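Long-range contacts in mitogen (Streptococcus dysgalactiae, PDB 2J4X), which probably acts as a secreted bacterial superantigen toxin of the staphylococcal/streptococcal family, and carries a bound zinc ion: residues D17-T22 with V72-L77; G31-F36 with S55-P60; S100-L105 with F130-V135. All coordinates share one frame; numbering follows the deposited sequence.

Overall arrangement
Interactions 1 and 2 both lie in the OB-fold sheet, interaction 2 nested inside the chain loop that interaction 1 closes; F36 packs against V72 and I74 and joins them. Each is partly buried and pairs antiparallel strands, with mostly apolar residues toward F36, though K21 and S56 share that side, and mixed or polar ones on the other. Interaction 3 is a surface contact joining the chain that leads from strand 87-98 into strand 104-114 to the end of strand 126-132 and the start of strand 134-136; charge, water and a guanidinium grip do more there than apolar packing. R102 touches D73 of interaction 1, whereas interactions 2 and 3 stay about 11 Å apart at their nearest atoms.

Interaction 1: D17-T22 with V72-L77; sequences DVINKT and VDIYAL
N20 brings its amide to the rim of the Y75 ring: OD1 lies near the ring plane, 3.1 Å from Y75 CD1, with the amide turned 57° from the ring. Both side chains leave their strands with CG trans to the backbone N (chi1 178° for N20), which lays them across one another on the same face. Further along that face V18 splits its branches, CG2 meeting Y75 CZ at 3.9 Å and CG1 meeting L77 CD1 at 4.0 Å. I19 and I74 emerge on the other face and lie side by side, their CG2 methyls 3.9 Å apart.

Beneath these side chains the strands run antiparallel, 174° between their directions. I19 and A76 exchange two backbone hydrogen bonds, the one from I19 N to A76 O being 2.8 Å, and K21 and I74 exchange two more, with I74 N 2.7 Å from K21 O. A water within hydrogen-bonding distance of N20 OD1 and I74 O may bridge them, though it has more acceptors in reach than protons. At the far end D73 OD1 comes 3.4 Å from T22 CB, but its hydrogen bonds go to T99 OG1 and N23 N, where the chain turns.

Helix 137-150 covers the face of V18 and Y75 through K146, E139 and R143. On the other face I74 packs on L96 and F36, A76 on V92, and I19 is buried beside I78 and N90. The four backbone bonds fix the register of this OB-fold pair, apolar packing dominates around I74, and V18 and Y75 meet charged side chains with N20 exposed beside them.

Interaction 2: G31-F36 with S55-P60; sequences GTQLIF and SSNVSP
Q33 curls its side chain over N57, OE1 resting 3.2 Å from N57 CB while the two amide planes lie only 18° apart. The bend at chi2 (-60°) folds the glutamine back along the sheet, across N57 instead of out from the strand. Its own CB is touched by S55, whose OG comes within 3.4 Å, so Q33 reaches both S55 and N57. The amide nitrogen of N57 is directed outside the pair, to a hydrogen bond with D93 OD2.

Through the sheet, L34 and V58 pack at about a right angle, with L34 CD1 3.9 Å from V58 CG2. S56 pairs with L34 across the strands, and its CB meets the edge of the F36 ring, in the ring plane, 4.0 Å from CE2. The S56 hydroxyl, trans to the backbone N, turns instead to G94 O on strand 87-98.

These residues belong to the curled sheet of the OB-fold domain, where strand 33-36 runs antiparallel to strand 53-57, with 161° between the two short axes. L34 and S56 form the hydrogen-bonded pair: L34 N reaches S56 O at 2.9 Å, and S56 N returns to L34 O at 3.0 Å in a nearly straight bond. V58 N adds a further bond to T32 O, 2.9 Å long, just beyond the end of the strands.

Past V58 the chain enters helix 60-65, for which S59 is the N-cap, its OG accepting from Q62 N. L96 and F66 close over L34, while M24, I26, V72 and I74 surround F36.

Interaction 3: S100-L105 with F130-V135; sequences SDREKL and FQNKFV
K104 and N132 form an antiparallel non-hydrogen-bonded pair whose side chains diverge, flanked by backbone bonds from L105 N to Q131 O (2.8 Å) and from K133 N to E103 O (3.1 Å). R102 grips the carbonyl of F134 side-on: NE at 3.0 Å and NH2 at 2.6 Å both donate to F134 O, which lies in the guanidinium plane. Two bonds to one oxygen should limit rotation of the guanidinium. Bends at chi2 and chi3 carry the arginine back to this carbonyl, and the N132 amide lies over one guanidinium face, the planes 31° apart. E103 crosses the aliphatic part of K133 at a slant with its extended chain and forms a long salt bridge, OE2 to NZ 3.8 Å. L105 CD2 packs 3.7 Å from K133 CA. One water links D101 O, E103 N and F134 N; another bridges L105 O and N132 O.

R102 NH1 makes a weak, long ion pair with D73 of the OB-fold domain. Strand 104-114 continues beside strand 126-132 at one margin of the beta-grasp sheet, strand 134-136 pairs with strand 193-195, and helix 137-150 receives F130 and V135 on I140, R143 adding a cation-pi contact to F130.

Interaction 1: D17-T22 with V72-L77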
ATOM      1  N   ASP A  17      -3.330   5.689  -9.736  1.00 33.83           N
ATOM      2  CA  ASP A  17      -4.549   5.469  -8.961  1.00 33.45           C
ATOM      3  C   ASP A  17      -4.564   4.074  -8.392  1.00 32.66           C
ATOM      4  O   ASP A  17      -3.716   3.246  -8.724  1.00 31.82           O
ATOM      5  CB  ASP A  17      -5.789   5.679  -9.824  1.00 34.93           C
ATOM      6  CG  ASP A  17      -5.773   7.021 -10.555  1.00 37.49           C
ATOM      7  OD1 ASP A  17      -5.257   8.011  -9.989  1.00 38.20           O
ATOM      8  OD2 ASP A  17      -6.285   7.091 -11.694  1.00 40.10           O
ATOM      9  N   VAL A  18      -5.527   3.813  -7.525  1.00 31.80           N
ATOM     10  CA  VAL A  18      -5.630   2.506  -6.917  1.00 31.46           C
ATOM     11  C   VAL A  18      -7.008   1.933  -7.193  1.00 32.22           C
ATOM     12  O   VAL A  18      -7.907   2.654  -7.646  1.00 31.87           O
ATOM     13  CB  VAL A  18      -5.414   2.588  -5.378  1.00 30.87           C
ATOM     14  CG1 VAL A  18      -4.088   3.305  -5.070  1.00 27.32           C
ATOM     15  CG2 VAL A  18      -6.591   3.291  -4.715  1.00 29.75           C
ATOM     16  N   ILE A  19      -7.149   0.628  -6.975  1.00 31.08           N
ATOM     17  CA  ILE A  19      -8.431  -0.049  -7.100  1.00 31.29           C
ATOM     18  C   ILE A  19      -8.800  -0.234  -5.638  1.00 30.88           C
ATOM     19  O   ILE A  19      -7.967  -0.647  -4.847  1.00 31.98           O
ATOM     20  CB  ILE A  19      -8.319  -1.440  -7.743  1.00 32.63           C
ATOM     21  CG1 ILE A  19      -7.960  -1.328  -9.237  1.00 34.94           C
ATOM     22  CG2 ILE A  19      -9.610  -2.175  -7.551  1.00 30.98           C
ATOM     23  CD1 ILE A  19      -9.029  -0.671 -10.123  1.00 36.95           C
ATOM     24  N   ASN A  20     -10.022   0.110  -5.265  1.00 30.53           N
ATOM     25  CA  ASN A  20     -10.468  -0.020  -3.883  1.00 31.73           C
ATOM     26  C   ASN A  20     -11.922  -0.501  -3.975  1.00 33.46           C
ATOM     27  O   ASN A  20     -12.871   0.288  -3.929  1.00 33.77           O
ATOM     28  CB  ASN A  20     -10.330   1.346  -3.174  1.00 31.81           C
ATOM     29  CG  ASN A  20     -10.824   1.338  -1.734  1.00 31.86           C
ATOM     30  OD1 ASN A  20     -10.709   0.340  -1.031  1.00 34.33           O
ATOM     31  ND2 ASN A  20     -11.358   2.470  -1.283  1.00 32.78           N
ATOM     32  N   LYS A  21     -12.091  -1.810  -4.128  1.00 33.77           N
ATOM     33  CA  LYS A  21     -13.426  -2.369  -4.273  1.00 34.94           C
ATOM     34  C   LYS A  21     -13.693  -3.508  -3.312  1.00 34.65           C
ATOM     35  O   LYS A  21     -12.773  -4.126  -2.802  1.00 35.85           O
ATOM     36  CB  LYS A  21     -13.613  -2.824  -5.725  1.00 36.71           C
ATOM     37  CG  LYS A  21     -13.089  -1.807  -6.732  1.00 37.36           C
ATOM     38  CD  LYS A  21     -13.447  -2.150  -8.141  1.00 39.55           C
ATOM     39  CE  LYS A  21     -14.850  -1.714  -8.446  1.00 43.55           C
ATOM     40  NZ  LYS A  21     -14.964  -0.229  -8.442  1.00 46.16           N
ATOM     41  N   THR A  22     -14.962  -3.774  -3.052  1.00 35.53           N
ATOM     42  CA  THR A  22     -15.328  -4.850  -2.144  1.00 38.19           C
ATOM     43  C   THR A  22     -16.226  -5.863  -2.853  1.00 39.54           C
ATOM     44  O   THR A  22     -16.802  -5.557  -3.900  1.00 41.16           O
ATOM     45  CB  THR A  22     -16.060  -4.298  -0.899  1.00 38.42           C
ATOM     46  OG1 THR A  22     -17.391  -3.898  -1.245  1.00 38.53           O
ATOM     47  CG2 THR A  22     -15.309  -3.090  -0.353  1.00 40.00           C
ATOM     48  N   VAL A  72     -13.627 -11.394  -3.177  1.00 37.13           N
ATOM     49  CA  VAL A  72     -12.426 -10.761  -2.651  1.00 36.77           C
ATOM     50  C   VAL A  72     -12.539  -9.222  -2.611  1.00 36.26           C
ATOM     51  O   VAL A  72     -13.139  -8.608  -3.507  1.00 35.90           O
ATOM     52  CB  VAL A  72     -11.193 -11.203  -3.525  1.00 36.48           C
ATOM     53  CG1 VAL A  72      -9.954 -10.380  -3.206  1.00 36.15           C
ATOM     54  CG2 VAL A  72     -10.898 -12.676  -3.267  1.00 36.28           C
ATOM     55  N   ASP A  73     -12.000  -8.610  -1.550  1.00 34.97           N
ATOM     56  CA  ASP A  73     -11.966  -7.141  -1.432  1.00 32.71           C
ATOM     57  C   ASP A  73     -10.589  -6.762  -1.969  1.00 31.70           C
ATOM     58  O   ASP A  73      -9.584  -7.416  -1.672  1.00 29.16           O
ATOM     59  CB  ASP A  73     -12.082  -6.670   0.019  1.00 33.49           C
ATOM     60  CG  ASP A  73     -13.484  -6.823   0.581  1.00 35.26           C
ATOM     61  OD1 ASP A  73     -14.394  -7.207  -0.189  1.00 36.79           O
ATOM     62  OD2 ASP A  73     -13.672  -6.555   1.791  1.00 34.31           O
ATOM     63  N   ILE A  74     -10.543  -5.704  -2.756  1.00 30.35           N
ATOM     64  CA  ILE A  74      -9.292  -5.293  -3.363  1.00 29.74           C
ATOM     65  C   ILE A  74      -8.876  -3.871  -3.065  1.00 29.45           C
ATOM     66  O   ILE A  74      -9.677  -2.963  -3.156  1.00 31.10           O
ATOM     67  CB  ILE A  74      -9.381  -5.407  -4.902  1.00 29.81           C
ATOM     68  CG1 ILE A  74      -9.922  -6.779  -5.292  1.00 28.94           C
ATOM     69  CG2 ILE A  74      -8.012  -5.157  -5.542  1.00 29.15           C
ATOM     70  CD1 ILE A  74     -10.098  -6.929  -6.772  1.00 30.20           C
ATOM     71  N   TYR A  75      -7.622  -3.696  -2.678  1.00 28.85           N
ATOM     72  CA  TYR A  75      -7.047  -2.383  -2.466  1.00 27.32           C
ATOM     73  C   TYR A  75      -5.645  -2.557  -3.027  1.00 27.34           C
ATOM     74  O   TYR A  75      -4.772  -3.112  -2.374  1.00 26.60           O
ATOM     75  CB  TYR A  75      -6.960  -1.993  -0.997  1.00 28.97           C
ATOM     76  CG  TYR A  75      -6.629  -0.524  -0.881  1.00 31.58           C
ATOM     77  CD1 TYR A  75      -7.603   0.402  -0.560  1.00 33.04           C
ATOM     78  CD2 TYR A  75      -5.363  -0.043  -1.231  1.00 33.16           C
ATOM     79  CE1 TYR A  75      -7.337   1.777  -0.605  1.00 35.52           C
ATOM     80  CE2 TYR A  75      -5.085   1.322  -1.276  1.00 33.53           C
ATOM     81  CZ  TYR A  75      -6.080   2.226  -0.968  1.00 34.84           C
ATOM     82  OH  TYR A  75      -5.835   3.575  -1.052  1.00 37.49           O
ATOM     83  N   ALA A  76      -5.434  -2.112  -4.258  1.00 27.70           N
ATOM     84  CA  ALA A  76      -4.134  -2.253  -4.876  1.00 27.48           C
ATOM     85  C   ALA A  76      -3.819  -1.103  -5.802  1.00 28.37           C
ATOM     86  O   ALA A  76      -4.705  -0.534  -6.422  1.00 30.59           O
ATOM     87  CB  ALA A  76      -4.074  -3.550  -5.638  1.00 26.94           C
ATOM     88  N   LEU A  77      -2.541  -0.762  -5.890  1.00 29.31           N
ATOM     89  CA  LEU A  77      -2.077   0.301  -6.767  1.00 28.95           C
ATOM     90  C   LEU A  77      -2.100  -0.268  -8.191  1.00 31.71           C
ATOM     91  O   LEU A  77      -1.733  -1.422  -8.399  1.00 32.63           O
ATOM     92  CB  LEU A  77      -0.644   0.704  -6.372  1.00 26.62           C
ATOM     93  CG  LEU A  77       0.140   1.817  -7.077  1.00 25.01           C
ATOM     94  CD1 LEU A  77      -0.430   3.201  -6.803  1.00 23.14           C
ATOM     95  CD2 LEU A  77       1.540   1.755  -6.568  1.00 26.55           C
TER
HETATM   96  O   HOH W   1     -11.153  -2.390  -0.486  1.00 35.35           O

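Interaction 2: G31-F36 with S55-P60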
ATOM      1  N   GLY A  31      -2.618 -18.553 -14.525  1.00 57.18           N
ATOM      2  CA  GLY A  31      -1.201 -18.403 -14.231  1.00 57.18           C
ATOM      3  C   GLY A  31      -0.920 -18.023 -12.794  1.00 57.61           C
ATOM      4  O   GLY A  31      -0.892 -18.866 -11.897  1.00 59.09           O
ATOM      5  N   THR A  32      -0.705 -16.731 -12.586  1.00 57.23           N
ATOM      6  CA  THR A  32      -0.430 -16.177 -11.269  1.00 55.32           C
ATOM      7  C   THR A  32      -1.346 -14.953 -11.101  1.00 54.33           C
ATOM      8  O   THR A  32      -1.333 -14.274 -10.075  1.00 54.09           O
ATOM      9  CB  THR A  32       1.089 -15.828 -11.159  1.00 54.95           C
ATOM     10  OG1 THR A  32       1.684 -16.642 -10.139  1.00 57.07           O
ATOM     11  CG2 THR A  32       1.315 -14.365 -10.858  1.00 53.29           C
ATOM     12  N   GLN A  33      -2.168 -14.713 -12.125  1.00 52.66           N
ATOM     13  CA  GLN A  33      -3.109 -13.599 -12.146  1.00 51.60           C
ATOM     14  C   GLN A  33      -4.503 -14.070 -11.734  1.00 50.14           C
ATOM     15  O   GLN A  33      -4.973 -15.098 -12.211  1.00 50.52           O
ATOM     16  CB  GLN A  33      -3.221 -12.988 -13.558  1.00 51.94           C
ATOM     17  CG  GLN A  33      -1.964 -13.021 -14.432  1.00 54.27           C
ATOM     18  CD  GLN A  33      -0.768 -12.285 -13.834  1.00 56.04           C
ATOM     19  OE1 GLN A  33      -0.895 -11.150 -13.372  1.00 57.03           O
ATOM     20  NE2 GLN A  33       0.407 -12.928 -13.856  1.00 55.64           N
ATOM     21  N   LEU A  34      -5.149 -13.320 -10.844  1.00 48.44           N
ATOM     22  CA  LEU A  34      -6.516 -13.618 -10.409  1.00 46.21           C
ATOM     23  C   LEU A  34      -7.333 -12.496 -11.056  1.00 45.67           C
ATOM     24  O   LEU A  34      -7.147 -11.319 -10.748  1.00 46.39           O
ATOM     25  CB  LEU A  34      -6.634 -13.591  -8.878  1.00 43.58           C
ATOM     26  CG  LEU A  34      -5.748 -14.598  -8.122  1.00 44.10           C
ATOM     27  CD1 LEU A  34      -5.974 -14.445  -6.642  1.00 45.38           C
ATOM     28  CD2 LEU A  34      -6.060 -16.021  -8.528  1.00 43.72           C
ATOM     29  N   ILE A  35      -8.216 -12.865 -11.980  1.00 45.23           N
ATOM     30  CA  ILE A  35      -9.020 -11.902 -12.719  1.00 44.06           C
ATOM     31  C   ILE A  35     -10.414 -11.657 -12.169  1.00 44.75           C
ATOM     32  O   ILE A  35     -11.062 -12.550 -11.610  1.00 44.90           O
ATOM     33  CB  ILE A  35      -9.093 -12.319 -14.196  1.00 44.10           C
ATOM     34  CG1 ILE A  35      -7.661 -12.547 -14.699  1.00 44.57           C
ATOM     35  CG2 ILE A  35      -9.827 -11.263 -15.014  1.00 42.26           C
ATOM     36  CD1 ILE A  35      -7.522 -12.743 -16.172  1.00 47.41           C
ATOM     37  N   PHE A  36     -10.862 -10.418 -12.334  1.00 44.52           N
ATOM     38  CA  PHE A  36     -12.159  -9.994 -11.846  1.00 45.07           C
ATOM     39  C   PHE A  36     -12.916  -9.235 -12.932  1.00 46.95           C
ATOM     40  O   PHE A  36     -12.315  -8.677 -13.840  1.00 47.60           O
ATOM     41  CB  PHE A  36     -11.973  -9.065 -10.632  1.00 41.63           C
ATOM     42  CG  PHE A  36     -11.135  -9.649  -9.521  1.00 38.10           C
ATOM     43  CD1 PHE A  36     -11.737 -10.302  -8.442  1.00 36.10           C
ATOM     44  CD2 PHE A  36      -9.743  -9.529  -9.541  1.00 37.84           C
ATOM     45  CE1 PHE A  36     -10.972 -10.830  -7.386  1.00 34.76           C
ATOM     46  CE2 PHE A  36      -8.960 -10.050  -8.497  1.00 35.24           C
ATOM     47  CZ  PHE A  36      -9.577 -10.701  -7.416  1.00 35.52           C
ATOM     48  N   SER A  55      -6.870  -7.339 -13.071  1.00 38.82           N
ATOM     49  CA  SER A  55      -5.997  -8.496 -12.975  1.00 39.20           C
ATOM     50  C   SER A  55      -5.031  -8.304 -11.817  1.00 38.92           C
ATOM     51  O   SER A  55      -4.254  -7.358 -11.796  1.00 39.71           O
ATOM     52  CB  SER A  55      -5.208  -8.694 -14.269  1.00 39.31           C
ATOM     53  OG  SER A  55      -4.311  -9.786 -14.133  1.00 40.72           O
ATOM     54  N   SER A  56      -5.080  -9.207 -10.851  1.00 38.79           N
ATOM     55  CA  SER A  56      -4.211  -9.122  -9.702  1.00 37.23           C
ATOM     56  C   SER A  56      -3.108 -10.177  -9.787  1.00 39.45           C
ATOM     57  O   SER A  56      -3.364 -11.381  -9.739  1.00 40.14           O
ATOM     58  CB  SER A  56      -5.031  -9.308  -8.436  1.00 35.49           C
ATOM     59  OG  SER A  56      -4.232  -9.106  -7.295  1.00 35.00           O
ATOM     60  N   ASN A  57      -1.873  -9.717  -9.940  1.00 40.26           N
ATOM     61  CA  ASN A  57      -0.736 -10.611 -10.011  1.00 40.81           C
ATOM     62  C   ASN A  57      -0.428 -10.944  -8.560  1.00 41.87           C
ATOM     63  O   ASN A  57      -0.288 -10.037  -7.733  1.00 41.88           O
ATOM     64  CB  ASN A  57       0.426  -9.884 -10.705  1.00 41.04           C
ATOM     65  CG  ASN A  57       1.751 -10.617 -10.591  1.00 42.65           C
ATOM     66  OD1 ASN A  57       1.820 -11.842 -10.711  1.00 43.76           O
ATOM     67  ND2 ASN A  57       2.824  -9.856 -10.373  1.00 43.19           N
ATOM     68  N   VAL A  58      -0.372 -12.241  -8.243  1.00 42.70           N
ATOM     69  CA  VAL A  58      -0.091 -12.710  -6.882  1.00 44.17           C
ATOM     70  C   VAL A  58       0.944 -13.837  -6.919  1.00 44.45           C
ATOM     71  O   VAL A  58       1.209 -14.375  -7.982  1.00 45.81           O
ATOM     72  CB  VAL A  58      -1.380 -13.217  -6.173  1.00 44.63           C
ATOM     73  CG1 VAL A  58      -1.284 -12.944  -4.695  1.00 46.95           C
ATOM     74  CG2 VAL A  58      -2.606 -12.504  -6.701  1.00 45.06           C
ATOM     75  N   SER A  59       1.536 -14.182  -5.776  1.00 44.77           N
ATOM     76  CA  SER A  59       2.554 -15.239  -5.711  1.00 46.40           C
ATOM     77  C   SER A  59       1.957 -16.619  -5.905  1.00 48.12           C
ATOM     78  O   SER A  59       0.793 -16.837  -5.578  1.00 48.64           O
ATOM     79  CB  SER A  59       3.258 -15.235  -4.356  1.00 46.49           C
ATOM     80  OG  SER A  59       2.395 -15.704  -3.337  1.00 46.11           O
ATOM     81  N   PRO A  60       2.756 -17.582  -6.415  1.00 49.34           N
ATOM     82  CA  PRO A  60       2.236 -18.939  -6.624  1.00 49.17           C
ATOM     83  C   PRO A  60       1.514 -19.423  -5.363  1.00 49.60           C
ATOM     84  O   PRO A  60       0.458 -20.061  -5.433  1.00 49.09           O
ATOM     85  CB  PRO A  60       3.496 -19.748  -6.921  1.00 48.59           C
ATOM     86  CG  PRO A  60       4.368 -18.745  -7.621  1.00 49.57           C
ATOM     87  CD  PRO A  60       4.191 -17.516  -6.757  1.00 49.23           C
TER

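Interaction 3: S100-L105 with F130-V135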
ATOM      1  N   SER A 100     -14.936 -12.557   3.154  1.00 44.29           N
ATOM      2  CA  SER A 100     -15.386 -13.237   4.369  1.00 47.16           C
ATOM      3  C   SER A 100     -14.362 -13.036   5.518  1.00 48.84           C
ATOM      4  O   SER A 100     -14.643 -13.358   6.677  1.00 47.42           O
ATOM      5  CB  SER A 100     -15.578 -14.723   4.077  1.00 47.18           C
ATOM      6  N   ASP A 101     -13.186 -12.494   5.165  1.00 51.81           N
ATOM      7  CA  ASP A 101     -12.078 -12.201   6.093  1.00 53.62           C
ATOM      8  C   ASP A 101     -12.192 -10.780   6.642  1.00 54.99           C
ATOM      9  O   ASP A 101     -11.325 -10.310   7.412  1.00 55.93           O
ATOM     10  CB  ASP A 101     -10.714 -12.307   5.390  1.00 53.41           C
ATOM     11  CG  ASP A 101     -10.189 -13.724   5.330  1.00 53.42           C
ATOM     12  OD1 ASP A 101     -10.454 -14.496   6.275  1.00 52.93           O
ATOM     13  OD2 ASP A 101      -9.495 -14.056   4.345  1.00 54.59           O
ATOM     14  N   ARG A 102     -13.261 -10.100   6.244  1.00 54.76           N
ATOM     15  CA  ARG A 102     -13.481  -8.732   6.662  1.00 54.19           C
ATOM     16  C   ARG A 102     -14.352  -8.522   7.897  1.00 54.30           C
ATOM     17  O   ARG A 102     -15.573  -8.650   7.855  1.00 54.81           O
ATOM     18  CB  ARG A 102     -14.023  -7.928   5.475  1.00 53.03           C
ATOM     19  CG  ARG A 102     -13.042  -6.889   4.949  1.00 53.09           C
ATOM     20  CD  ARG A 102     -11.605  -7.428   4.811  1.00 52.04           C
ATOM     21  NE  ARG A 102     -10.593  -6.398   5.099  1.00 50.57           N
ATOM     22  CZ  ARG A 102     -10.351  -5.325   4.337  1.00 49.69           C
ATOM     23  NH1 ARG A 102     -11.051  -5.140   3.226  1.00 48.32           N
ATOM     24  NH2 ARG A 102      -9.418  -4.431   4.683  1.00 45.48           N
ATOM     25  N   GLU A 103     -13.685  -8.214   9.005  1.00 54.52           N
ATOM     26  CA  GLU A 103     -14.335  -7.901  10.270  1.00 54.10           C
ATOM     27  C   GLU A 103     -14.173  -6.376  10.309  1.00 53.00           C
ATOM     28  O   GLU A 103     -13.143  -5.861   9.871  1.00 53.06           O
ATOM     29  CB  GLU A 103     -13.576  -8.538  11.432  1.00 56.05           C
ATOM     30  CG  GLU A 103     -14.003  -8.010  12.787  1.00 61.25           C
ATOM     31  CD  GLU A 103     -12.977  -8.261  13.884  1.00 63.97           C
ATOM     32  OE1 GLU A 103     -12.749  -9.440  14.241  1.00 66.07           O
ATOM     33  OE2 GLU A 103     -12.398  -7.269  14.390  1.00 65.39           O
ATOM     34  N   LYS A 104     -15.175  -5.650  10.799  1.00 51.68           N
ATOM     35  CA  LYS A 104     -15.077  -4.194  10.836  1.00 49.71           C
ATOM     36  C   LYS A 104     -14.399  -3.720  12.086  1.00 47.67           C
ATOM     37  O   LYS A 104     -14.465  -4.368  13.132  1.00 47.29           O
ATOM     38  CB  LYS A 104     -16.456  -3.550  10.709  1.00 51.74           C
ATOM     39  CG  LYS A 104     -17.090  -3.851   9.365  1.00 54.75           C
ATOM     40  CD  LYS A 104     -18.478  -3.256   9.198  1.00 56.40           C
ATOM     41  CE  LYS A 104     -19.131  -3.843   7.955  1.00 57.57           C
ATOM     42  NZ  LYS A 104     -18.197  -3.742   6.790  1.00 58.47           N
ATOM     43  N   LEU A 105     -13.737  -2.579  11.963  1.00 45.98           N
ATOM     44  CA  LEU A 105     -13.000  -1.983  13.069  1.00 45.61           C
ATOM     45  C   LEU A 105     -12.610  -0.544  12.713  1.00 45.37           C
ATOM     46  O   LEU A 105     -11.950  -0.292  11.708  1.00 44.78           O
ATOM     47  CB  LEU A 105     -11.732  -2.808  13.360  1.00 44.99           C
ATOM     48  CG  LEU A 105     -10.867  -2.395  14.553  1.00 45.29           C
ATOM     49  CD1 LEU A 105     -11.552  -2.854  15.827  1.00 46.93           C
ATOM     50  CD2 LEU A 105      -9.472  -2.988  14.440  1.00 44.69           C
ATOM     51  N   PHE A 130      -8.726   3.622   8.981  1.00 34.31           N
ATOM     52  CA  PHE A 130      -9.071   2.270   8.488  1.00 34.60           C
ATOM     53  C   PHE A 130     -10.386   1.799   9.139  1.00 35.36           C
ATOM     54  O   PHE A 130     -10.694   2.154  10.278  1.00 34.02           O
ATOM     55  CB  PHE A 130      -7.979   1.251   8.822  1.00 31.37           C
ATOM     56  CG  PHE A 130      -6.623   1.641   8.338  1.00 30.20           C
ATOM     57  CD1 PHE A 130      -5.778   2.400   9.138  1.00 30.16           C
ATOM     58  CD2 PHE A 130      -6.185   1.262   7.079  1.00 30.32           C
ATOM     59  CE1 PHE A 130      -4.506   2.777   8.689  1.00 30.48           C
ATOM     60  CE2 PHE A 130      -4.918   1.635   6.628  1.00 30.30           C
ATOM     61  CZ  PHE A 130      -4.084   2.392   7.438  1.00 28.82           C
ATOM     62  N   GLN A 131     -11.153   1.001   8.412  1.00 36.74           N
ATOM     63  CA  GLN A 131     -12.403   0.514   8.959  1.00 40.85           C
ATOM     64  C   GLN A 131     -12.530  -1.014   9.035  1.00 41.83           C
ATOM     65  O   GLN A 131     -13.623  -1.529   9.328  1.00 42.28           O
ATOM     66  CB  GLN A 131     -13.578   1.107   8.188  1.00 43.08           C
ATOM     67  CG  GLN A 131     -13.573   0.797   6.735  1.00 47.30           C
ATOM     68  CD  GLN A 131     -14.593   1.612   5.991  1.00 50.43           C
ATOM     69  OE1 GLN A 131     -15.793   1.316   6.019  1.00 52.04           O
ATOM     70  NE2 GLN A 131     -14.125   2.665   5.324  1.00 52.22           N
ATOM     71  N   ASN A 132     -11.415  -1.721   8.780  1.00 41.54           N
ATOM     72  CA  ASN A 132     -11.332  -3.189   8.862  1.00 39.53           C
ATOM     73  C   ASN A 132     -10.173  -3.573   9.766  1.00 38.83           C
ATOM     74  O   ASN A 132      -9.144  -2.888   9.797  1.00 39.61           O
ATOM     75  CB  ASN A 132     -11.128  -3.800   7.488  1.00 40.37           C
ATOM     76  CG  ASN A 132     -12.367  -3.727   6.659  1.00 41.49           C
ATOM     77  OD1 ASN A 132     -13.402  -4.260   7.060  1.00 44.94           O
ATOM     78  ND2 ASN A 132     -12.294  -3.057   5.503  1.00 40.20           N
ATOM     79  N   LYS A 133     -10.344  -4.663  10.508  1.00 37.94           N
ATOM     80  CA  LYS A 133      -9.325  -5.135  11.440  1.00 37.38           C
ATOM     81  C   LYS A 133      -8.093  -5.576  10.671  1.00 36.70           C
ATOM     82  O   LYS A 133      -6.957  -5.465  11.152  1.00 35.45           O
ATOM     83  CB  LYS A 133      -9.873  -6.309  12.241  1.00 38.80           C
ATOM     84  CG  LYS A 133      -8.917  -6.861  13.277  1.00 41.73           C
ATOM     85  CD  LYS A 133      -9.576  -7.967  14.072  1.00 41.76           C
ATOM     86  CE  LYS A 133      -8.945  -8.043  15.431  1.00 44.90           C
ATOM     87  NZ  LYS A 133      -9.086  -6.728  16.123  1.00 47.29           N
ATOM     88  N   PHE A 134      -8.345  -6.087   9.466  1.00 36.96           N
ATOM     89  CA  PHE A 134      -7.292  -6.566   8.583  1.00 36.35           C
ATOM     90  C   PHE A 134      -7.203  -5.719   7.334  1.00 33.46           C
ATOM     91  O   PHE A 134      -8.183  -5.541   6.629  1.00 32.09           O
ATOM     92  CB  PHE A 134      -7.520  -8.059   8.230  1.00 39.17           C
ATOM     93  CG  PHE A 134      -7.306  -8.987   9.412  1.00 41.96           C
ATOM     94  CD1 PHE A 134      -8.385  -9.418  10.190  1.00 43.23           C
ATOM     95  CD2 PHE A 134      -6.004  -9.299   9.843  1.00 41.93           C
ATOM     96  CE1 PHE A 134      -8.166 -10.135  11.392  1.00 43.44           C
ATOM     97  CE2 PHE A 134      -5.784 -10.010  11.035  1.00 41.63           C
ATOM     98  CZ  PHE A 134      -6.866 -10.422  11.809  1.00 42.24           C
ATOM     99  N   VAL A 135      -6.025  -5.150   7.102  1.00 33.76           N
ATOM    100  CA  VAL A 135      -5.781  -4.342   5.909  1.00 33.11           C
ATOM    101  C   VAL A 135      -4.440  -4.799   5.337  1.00 32.29           C
ATOM    102  O   VAL A 135      -3.517  -5.133   6.085  1.00 33.02           O
ATOM    103  CB  VAL A 135      -5.725  -2.778   6.206  1.00 33.05           C
ATOM    104  CG1 VAL A 135      -6.922  -2.355   7.056  1.00 31.44           C
ATOM    105  CG2 VAL A 135      -4.412  -2.389   6.854  1.00 32.95           C
TER
HETATM  106  O   HOH W   2     -10.939  -7.586   8.484  1.00 33.38           O
HETATM  107  O   HOH W   3      -9.155  -0.663  11.350  1.00 28.37           O